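Local coordinates for uncharacterized protein (Bacteroides eggerthii, PDB 4FTD) that is of unknown function but combines a six-bladed beta-propeller with an immunoglobulin-like domain and may take part in carbohydrate metabolism, at residues T297-V302 with N409-T414; A57-A62 with S72-Y77. One frame throughout, in Å; residues are numbered along the deposited sequence.

Overall arrangement
The two contacts lie on opposite sides of the chain's centre, in different domains. Interaction 2 comes first along the chain and closes before interaction 1 opens. It pairs strand 58-64 with the short strand 74-75 at an outer margin of the sheet in what is probably the immunoglobulin-like domain, its centre about 46 Å from that of the chain. Interaction 1, its centre about 17 Å from the chain's, lies inside the propeller, where edge strands 300-304 and 412-420 of two four-stranded blades come side by side. The contact centres are about 63 Å apart and their nearest atoms about 46 Å, so the two do not touch and belong to separate parts of the fold.

Interaction 1: residues T297-V302 with N409-T414; sequences TMVTNV and NALAQT
Val-299 and Leu-411 mark the nearest approach of the two backbones, with 5.7 Å between their CA atoms. The chains run in broadly the same direction but spread to 9.1 Å between the CA atoms of Asn-301 and Gln-413, so side chains and a water make the link. Val-299 turns its side chain toward 409-414: CG1, anti to the backbone N (chi1 -170°), reaches the Ala-410 carbonyl O at 3.3 Å, while CG2 lies 4.1 Å from Leu-411 CD1. Leucine suits the place because its second branch is also used, CD2 meeting CE of selenomethionine Met-298 in a tight 3.4 Å contact. These two side chains cross at about a right angle; a turn about the CG-SE bond brings the methyl CE round. Strands 300-304 and 412-420 each form one margin of a four-stranded antiparallel sheet, and the contact thus joins two blades of the six-bladed propeller; Val-340, of the sheet that comes between them in sequence, packs on Val-299, Asn-301 and Ala-412. Farther along, a water bridges the gap, donating to Asn-301 OD1 at 2.9 Å and to Ala-412 O at 2.7 Å, a job suited to an amide oxygen. Ahead of strand 300-304, an ST turn shapes the loop, Thr-297 OG1 accepting from Val-299 N at 3.1 Å.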
ATOM      1  N   THR A 297       2.812  19.738  12.866  1.00 43.72           N
ATOM      2  CA  THR A 297       1.901  19.513  14.000  1.00 44.76           C
ATOM      3  C   THR A 297       2.302  18.275  14.811  1.00 44.61           C
ATOM      4  O   THR A 297       3.334  17.617  14.571  1.00 43.54           O
ATOM      5  CB  THR A 297       0.387  19.421  13.594  1.00 45.84           C
ATOM      6  OG1 THR A 297       0.120  18.112  13.054  1.00 49.16           O
ATOM      7  CG2 THR A 297      -0.012  20.523  12.579  1.00 42.94           C
HETATM    8  N   MSE A 298       1.475  17.947  15.794  1.00 40.29           N
HETATM    9  CA  MSE A 298       1.650  16.709  16.553  1.00 38.15           C
HETATM   10  C   MSE A 298       1.329  15.428  15.770  1.00 39.88           C
HETATM   11  O   MSE A 298       1.704  14.342  16.249  1.00 40.31           O
HETATM   12  CB  MSE A 298       0.768  16.736  17.779  1.00 40.12           C
HETATM   13  CG  MSE A 298      -0.736  16.837  17.421  1.00 53.10           C
HETATM   14 SE   MSE A 298      -1.767  16.556  18.999  0.75 82.39          SE
HETATM   15  CE  MSE A 298      -1.637  14.661  19.150  1.00 68.21           C
ATOM     16  N   VAL A 299       0.595  15.550  14.643  1.00 39.88           N
ATOM     17  CA  VAL A 299       0.240  14.432  13.742  1.00 42.88           C
ATOM     18  C   VAL A 299       1.181  14.474  12.554  1.00 41.76           C
ATOM     19  O   VAL A 299       0.953  15.163  11.567  1.00 41.55           O
ATOM     20  CB  VAL A 299      -1.240  14.445  13.306  1.00 42.31           C
ATOM     21  CG1 VAL A 299      -1.615  13.127  12.567  1.00 39.06           C
ATOM     22  CG2 VAL A 299      -2.126  14.681  14.537  1.00 41.16           C
ATOM     23  N   THR A 300       2.274  13.722  12.678  1.00 40.65           N
ATOM     24  CA  THR A 300       3.388  13.741  11.708  1.00 42.44           C
ATOM     25  C   THR A 300       4.159  12.425  11.852  1.00 43.12           C
ATOM     26  O   THR A 300       4.116  11.783  12.922  1.00 38.28           O
ATOM     27  CB  THR A 300       4.321  14.947  11.961  1.00 45.53           C
ATOM     28  OG1 THR A 300       5.344  15.025  10.964  1.00 41.74           O
ATOM     29  CG2 THR A 300       4.927  14.884  13.377  1.00 34.43           C
ATOM     30  N   ASN A 301       4.834  12.021  10.778  1.00 39.00           N
ATOM     31  CA  ASN A 301       5.549  10.778  10.737  1.00 37.67           C
ATOM     32  C   ASN A 301       6.708  10.864   9.801  1.00 40.71           C
ATOM     33  O   ASN A 301       6.667  11.607   8.847  1.00 41.05           O
ATOM     34  CB  ASN A 301       4.660   9.643  10.214  1.00 39.30           C
ATOM     35  CG  ASN A 301       3.497   9.268  11.140  1.00 44.94           C
ATOM     36  OD1 ASN A 301       2.381   9.652  10.873  1.00 43.39           O
ATOM     37  ND2 ASN A 301       3.761   8.506  12.214  1.00 35.64           N
ATOM     38  N   VAL A 302       7.680  10.011  10.057  1.00 38.91           N
ATOM     39  CA  VAL A 302       8.943   9.882   9.325  1.00 39.98           C
ATOM     40  C   VAL A 302       9.220   8.374   9.125  1.00 40.03           C
ATOM     41  O   VAL A 302       9.532   7.658  10.095  1.00 39.47           O
ATOM     42  CB  VAL A 302      10.141  10.555  10.074  1.00 41.56           C
ATOM     43  CG1 VAL A 302      11.444  10.361   9.283  1.00 43.02           C
ATOM     44  CG2 VAL A 302       9.929  12.069  10.289  1.00 38.73           C
ATOM     45  N   ASN A 409      -7.233  15.130  17.887  1.00 45.61           N
ATOM     46  CA  ASN A 409      -6.227  14.114  18.189  1.00 43.77           C
ATOM     47  C   ASN A 409      -6.245  13.033  17.093  1.00 44.52           C
ATOM     48  O   ASN A 409      -6.409  11.852  17.377  1.00 44.56           O
ATOM     49  CB  ASN A 409      -6.458  13.557  19.610  1.00 43.80           C
ATOM     50  CG  ASN A 409      -7.912  13.256  19.884  1.00 47.08           C
ATOM     51  OD1 ASN A 409      -8.513  13.852  20.768  1.00 47.84           O
ATOM     52  ND2 ASN A 409      -8.515  12.390  19.062  1.00 44.41           N
ATOM     53  N   ALA A 410      -6.036  13.482  15.855  1.00 43.68           N
ATOM     54  CA  ALA A 410      -6.283  12.707  14.647  1.00 46.57           C
ATOM     55  C   ALA A 410      -5.065  11.847  14.252  1.00 40.51           C
ATOM     56  O   ALA A 410      -4.622  11.826  13.087  1.00 42.65           O
ATOM     57  CB  ALA A 410      -6.718  13.670  13.527  1.00 42.07           C
ATOM     58  N   LEU A 411      -4.545  11.102  15.216  1.00 41.21           N
ATOM     59  CA  LEU A 411      -3.410  10.234  14.963  1.00 38.78           C
ATOM     60  C   LEU A 411      -3.914   9.081  14.043  1.00 34.84           C
ATOM     61  O   LEU A 411      -5.056   8.537  14.235  1.00 42.24           O
ATOM     62  CB  LEU A 411      -2.755   9.701  16.258  1.00 42.74           C
ATOM     63  CG  LEU A 411      -1.883  10.702  17.069  1.00 42.59           C
ATOM     64  CD1 LEU A 411      -0.716  11.252  16.239  1.00 37.85           C
ATOM     65  CD2 LEU A 411      -2.732  11.808  17.673  1.00 38.54           C
ATOM     66  N   ALA A 412      -3.106   8.813  13.016  1.00 38.43           N
ATOM     67  CA  ALA A 412      -3.392   7.808  11.984  1.00 36.29           C
ATOM     68  C   ALA A 412      -2.152   6.987  11.711  1.00 41.00           C
ATOM     69  O   ALA A 412      -1.034   7.500  11.813  1.00 36.96           O
ATOM     70  CB  ALA A 412      -3.878   8.447  10.682  1.00 36.97           C
ATOM     71  N   GLN A 413      -2.357   5.701  11.428  1.00 35.42           N
ATOM     72  CA  GLN A 413      -1.296   4.757  11.161  1.00 37.62           C
ATOM     73  C   GLN A 413      -1.630   4.025   9.838  1.00 41.85           C
ATOM     74  O   GLN A 413      -2.787   3.932   9.398  1.00 36.40           O
ATOM     75  CB  GLN A 413      -1.152   3.689  12.275  1.00 33.64           C
ATOM     76  CG  GLN A 413      -0.778   4.242  13.644  1.00 36.53           C
ATOM     77  CD  GLN A 413      -1.906   4.951  14.344  1.00 39.82           C
ATOM     78  OE1 GLN A 413      -3.057   4.485  14.315  1.00 37.94           O
ATOM     79  NE2 GLN A 413      -1.595   6.061  15.007  1.00 36.23           N
ATOM     80  N   THR A 414      -0.570   3.559   9.208  1.00 35.26           N
ATOM     81  CA  THR A 414      -0.636   2.672   8.049  1.00 40.28           C
ATOM     82  C   THR A 414       0.294   1.495   8.297  1.00 38.27           C
ATOM     83  O   THR A 414       1.234   1.553   9.098  1.00 38.63           O
ATOM     84  CB  THR A 414      -0.237   3.358   6.731  1.00 40.40           C
ATOM     85  OG1 THR A 414       1.108   3.835   6.830  1.00 43.69           O
ATOM     86  CG2 THR A 414      -1.205   4.476   6.387  1.00 39.34           C
TER
HETATM   87  O   HOH W   1       0.220   9.734  12.764  1.00 41.91           O

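Interaction 2: residues A57-A62 with S72-Y77; sequences ALSIEA and SEVMDY
Leu-58 and Met-75 form an antiparallel hydrogen-bonded pair, each backbone N reaching the other's O at 2.8 Å; Ile-60 N to Glu-73 O adds a third bond. On the face that carries Leu-58 and Met-75 the side chains are apolar. Leu-58, its CG beside the backbone N (chi1 -64°), brings CD1 to 3.9 Å from Tyr-77 CD1, crossing that side chain at about a right angle; Tyr-77 OH is hydrogen-bonded to Met-103 O. Ile-60 holds CG1 between its backbone N and carbonyl carbon (chi1 62°), which lays CG1 against Glu-73 O at 3.5 Å and carries CD1 to 4.0 Å from SE of selenomethionine Met-75, a long pliant chain bent at its last torsion. Replacing Ile-60 by alanine removes CG1 and CD1, which is likely to open a gap beside the selenium and leave the Met-75 chain less restrained. Ser-59 and Val-74, a non-hydrogen-bonded pair, lie on the other face, which is partly open to solvent and so tolerates the serine hydroxyl. Ile-60 and Met-75 also pack on Leu-90 and Met-103 of strands 85-93 and 98-106, an apolar interior consistent with an immunoglobulin-like sandwich, with strand 74-75 as an edge strand.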
ATOM      1  N   ALA A  57       3.862 -14.606 -41.275  1.00 54.30           N
ATOM      2  CA  ALA A  57       3.175 -15.601 -42.070  1.00 51.19           C
ATOM      3  C   ALA A  57       2.267 -16.482 -41.165  1.00 53.01           C
ATOM      4  O   ALA A  57       2.647 -17.572 -40.751  1.00 55.63           O
ATOM      5  CB  ALA A  57       4.165 -16.455 -42.852  1.00 56.63           C
ATOM      6  N   LEU A  58       1.077 -15.971 -40.842  1.00 46.06           N
ATOM      7  CA  LEU A  58       0.090 -16.741 -40.061  1.00 45.86           C
ATOM      8  C   LEU A  58      -0.723 -17.639 -41.009  1.00 42.83           C
ATOM      9  O   LEU A  58      -1.345 -17.158 -41.964  1.00 44.53           O
ATOM     10  CB  LEU A  58      -0.842 -15.830 -39.271  1.00 46.32           C
ATOM     11  CG  LEU A  58      -0.166 -14.982 -38.192  1.00 52.09           C
ATOM     12  CD1 LEU A  58      -1.209 -14.155 -37.498  1.00 44.13           C
ATOM     13  CD2 LEU A  58       0.598 -15.834 -37.189  1.00 47.04           C
ATOM     14  N   SER A  59      -0.700 -18.945 -40.759  1.00 41.95           N
ATOM     15  CA  SER A  59      -1.444 -19.931 -41.553  1.00 41.40           C
ATOM     16  C   SER A  59      -2.816 -20.081 -40.866  1.00 40.71           C
ATOM     17  O   SER A  59      -2.888 -20.207 -39.632  1.00 41.29           O
ATOM     18  CB  SER A  59      -0.709 -21.283 -41.635  1.00 43.53           C
ATOM     19  OG  SER A  59       0.396 -21.213 -42.549  1.00 43.41           O
ATOM     20  N   ILE A  60      -3.879 -20.052 -41.660  1.00 43.30           N
ATOM     21  CA  ILE A  60      -5.240 -20.096 -41.153  1.00 41.71           C
ATOM     22  C   ILE A  60      -6.005 -21.236 -41.796  1.00 47.66           C
ATOM     23  O   ILE A  60      -5.667 -21.692 -42.868  1.00 43.40           O
ATOM     24  CB  ILE A  60      -5.996 -18.752 -41.379  1.00 45.37           C
ATOM     25  CG1 ILE A  60      -6.121 -18.429 -42.868  1.00 52.30           C
ATOM     26  CG2 ILE A  60      -5.291 -17.585 -40.643  1.00 43.37           C
ATOM     27  CD1 ILE A  60      -7.161 -17.368 -43.170  1.00 53.81           C
ATOM     28  N   GLU A  61      -7.048 -21.671 -41.116  1.00 45.92           N
ATOM     29  CA  GLU A  61      -7.959 -22.682 -41.613  1.00 45.77           C
ATOM     30  C   GLU A  61      -9.343 -22.201 -41.286  1.00 50.74           C
ATOM     31  O   GLU A  61      -9.584 -21.752 -40.164  1.00 49.02           O
ATOM     32  CB  GLU A  61      -7.685 -24.005 -40.905  1.00 46.18           C
ATOM     33  CG  GLU A  61      -8.490 -25.188 -41.356  1.00 67.21           C
ATOM     34  CD  GLU A  61      -8.045 -26.431 -40.588  1.00 83.67           C
ATOM     35  OE1 GLU A  61      -6.991 -27.029 -40.938  1.00 78.48           O
ATOM     36  OE2 GLU A  61      -8.740 -26.783 -39.610  1.00 72.52           O
ATOM     37  N   ALA A  62     -10.249 -22.329 -42.242  1.00 50.89           N
ATOM     38  CA  ALA A  62     -11.590 -21.762 -42.109  1.00 56.03           C
ATOM     39  C   ALA A  62     -12.654 -22.712 -42.574  1.00 56.44           C
ATOM     40  O   ALA A  62     -12.394 -23.541 -43.432  1.00 55.67           O
ATOM     41  CB  ALA A  62     -11.664 -20.511 -42.941  1.00 46.58           C
ATOM     42  N   SER A  72      -6.526 -16.420 -49.518  1.00 57.97           N
ATOM     43  CA  SER A  72      -5.237 -17.010 -49.172  1.00 57.17           C
ATOM     44  C   SER A  72      -5.367 -17.699 -47.809  1.00 57.74           C
ATOM     45  O   SER A  72      -6.225 -17.328 -47.019  1.00 50.71           O
ATOM     46  CB  SER A  72      -4.171 -15.903 -49.044  1.00 59.75           C
ATOM     47  OG  SER A  72      -2.893 -16.464 -48.712  1.00 68.64           O
ATOM     48  N   GLU A  73      -4.502 -18.677 -47.569  1.00 48.66           N
ATOM     49  CA  GLU A  73      -4.431 -19.410 -46.298  1.00 48.25           C
ATOM     50  C   GLU A  73      -3.338 -18.887 -45.416  1.00 46.23           C
ATOM     51  O   GLU A  73      -3.144 -19.447 -44.340  1.00 46.15           O
ATOM     52  CB  GLU A  73      -4.127 -20.917 -46.540  1.00 51.70           C
ATOM     53  CG  GLU A  73      -5.198 -21.681 -47.272  1.00 64.87           C
ATOM     54  CD  GLU A  73      -5.058 -23.193 -47.126  1.00 64.87           C
ATOM     55  OE1 GLU A  73      -3.946 -23.786 -46.975  1.00 60.37           O
ATOM     56  OE2 GLU A  73      -6.118 -23.814 -47.142  1.00 64.94           O
ATOM     57  N   VAL A  74      -2.568 -17.899 -45.903  1.00 45.54           N
ATOM     58  CA  VAL A  74      -1.409 -17.347 -45.197  1.00 48.49           C
ATOM     59  C   VAL A  74      -1.608 -15.850 -45.142  1.00 45.31           C
ATOM     60  O   VAL A  74      -1.993 -15.270 -46.130  1.00 47.91           O
ATOM     61  CB  VAL A  74      -0.055 -17.675 -45.868  1.00 52.38           C
ATOM     62  CG1 VAL A  74       1.094 -17.208 -44.957  1.00 60.62           C
ATOM     63  CG2 VAL A  74       0.045 -19.159 -46.095  1.00 60.01           C
HETATM   64  N   MSE A  75      -1.390 -15.232 -43.993  1.00 42.22           N
HETATM   65  CA  MSE A  75      -1.614 -13.783 -43.856  1.00 51.32           C
HETATM   66  C   MSE A  75      -0.419 -13.121 -43.172  1.00 49.07           C
HETATM   67  O   MSE A  75       0.179 -13.700 -42.264  1.00 45.49           O
HETATM   68  CB  MSE A  75      -2.898 -13.545 -43.046  1.00 46.23           C
HETATM   69  CG  MSE A  75      -4.145 -14.025 -43.794  1.00 52.40           C
HETATM   70 SE   MSE A  75      -5.784 -13.651 -42.809  0.75 59.28          SE
HETATM   71  CE  MSE A  75      -5.949 -11.642 -43.264  1.00 50.50           C
ATOM     72  N   ASP A  76      -0.100 -11.904 -43.594  1.00 49.63           N
ATOM     73  CA  ASP A  76       1.050 -11.155 -43.078  1.00 51.49           C
ATOM     74  C   ASP A  76       0.563 -10.122 -42.060  1.00 54.01           C
ATOM     75  O   ASP A  76      -0.037  -9.098 -42.426  1.00 54.67           O
ATOM     76  CB  ASP A  76       1.781 -10.469 -44.239  1.00 54.10           C
ATOM     77  CG  ASP A  76       3.052  -9.720 -43.795  1.00 61.02           C
ATOM     78  OD1 ASP A  76       3.398  -9.663 -42.593  1.00 64.86           O
ATOM     79  OD2 ASP A  76       3.703  -9.161 -44.689  1.00 68.72           O
ATOM     80  N   TYR A  77       0.793 -10.419 -40.788  1.00 55.74           N
ATOM     81  CA  TYR A  77       0.468  -9.522 -39.679  1.00 57.54           C
ATOM     82  C   TYR A  77       1.742  -8.906 -39.050  1.00 55.48           C
ATOM     83  O   TYR A  77       1.765  -8.608 -37.866  1.00 60.46           O
ATOM     84  CB  TYR A  77      -0.362 -10.280 -38.631  1.00 56.65           C
ATOM     85  CG  TYR A  77      -1.826 -10.304 -38.987  1.00 51.74           C
ATOM     86  CD1 TYR A  77      -2.338 -11.276 -39.831  1.00 46.68           C
ATOM     87  CD2 TYR A  77      -2.675  -9.297 -38.557  1.00 47.52           C
ATOM     88  CE1 TYR A  77      -3.674 -11.279 -40.177  1.00 49.21           C
ATOM     89  CE2 TYR A  77      -4.018  -9.294 -38.897  1.00 49.91           C
ATOM     90  CZ  TYR A  77      -4.508 -10.288 -39.717  1.00 45.23           C
ATOM     91  OH  TYR A  77      -5.842 -10.318 -40.055  1.00 51.20           O
TER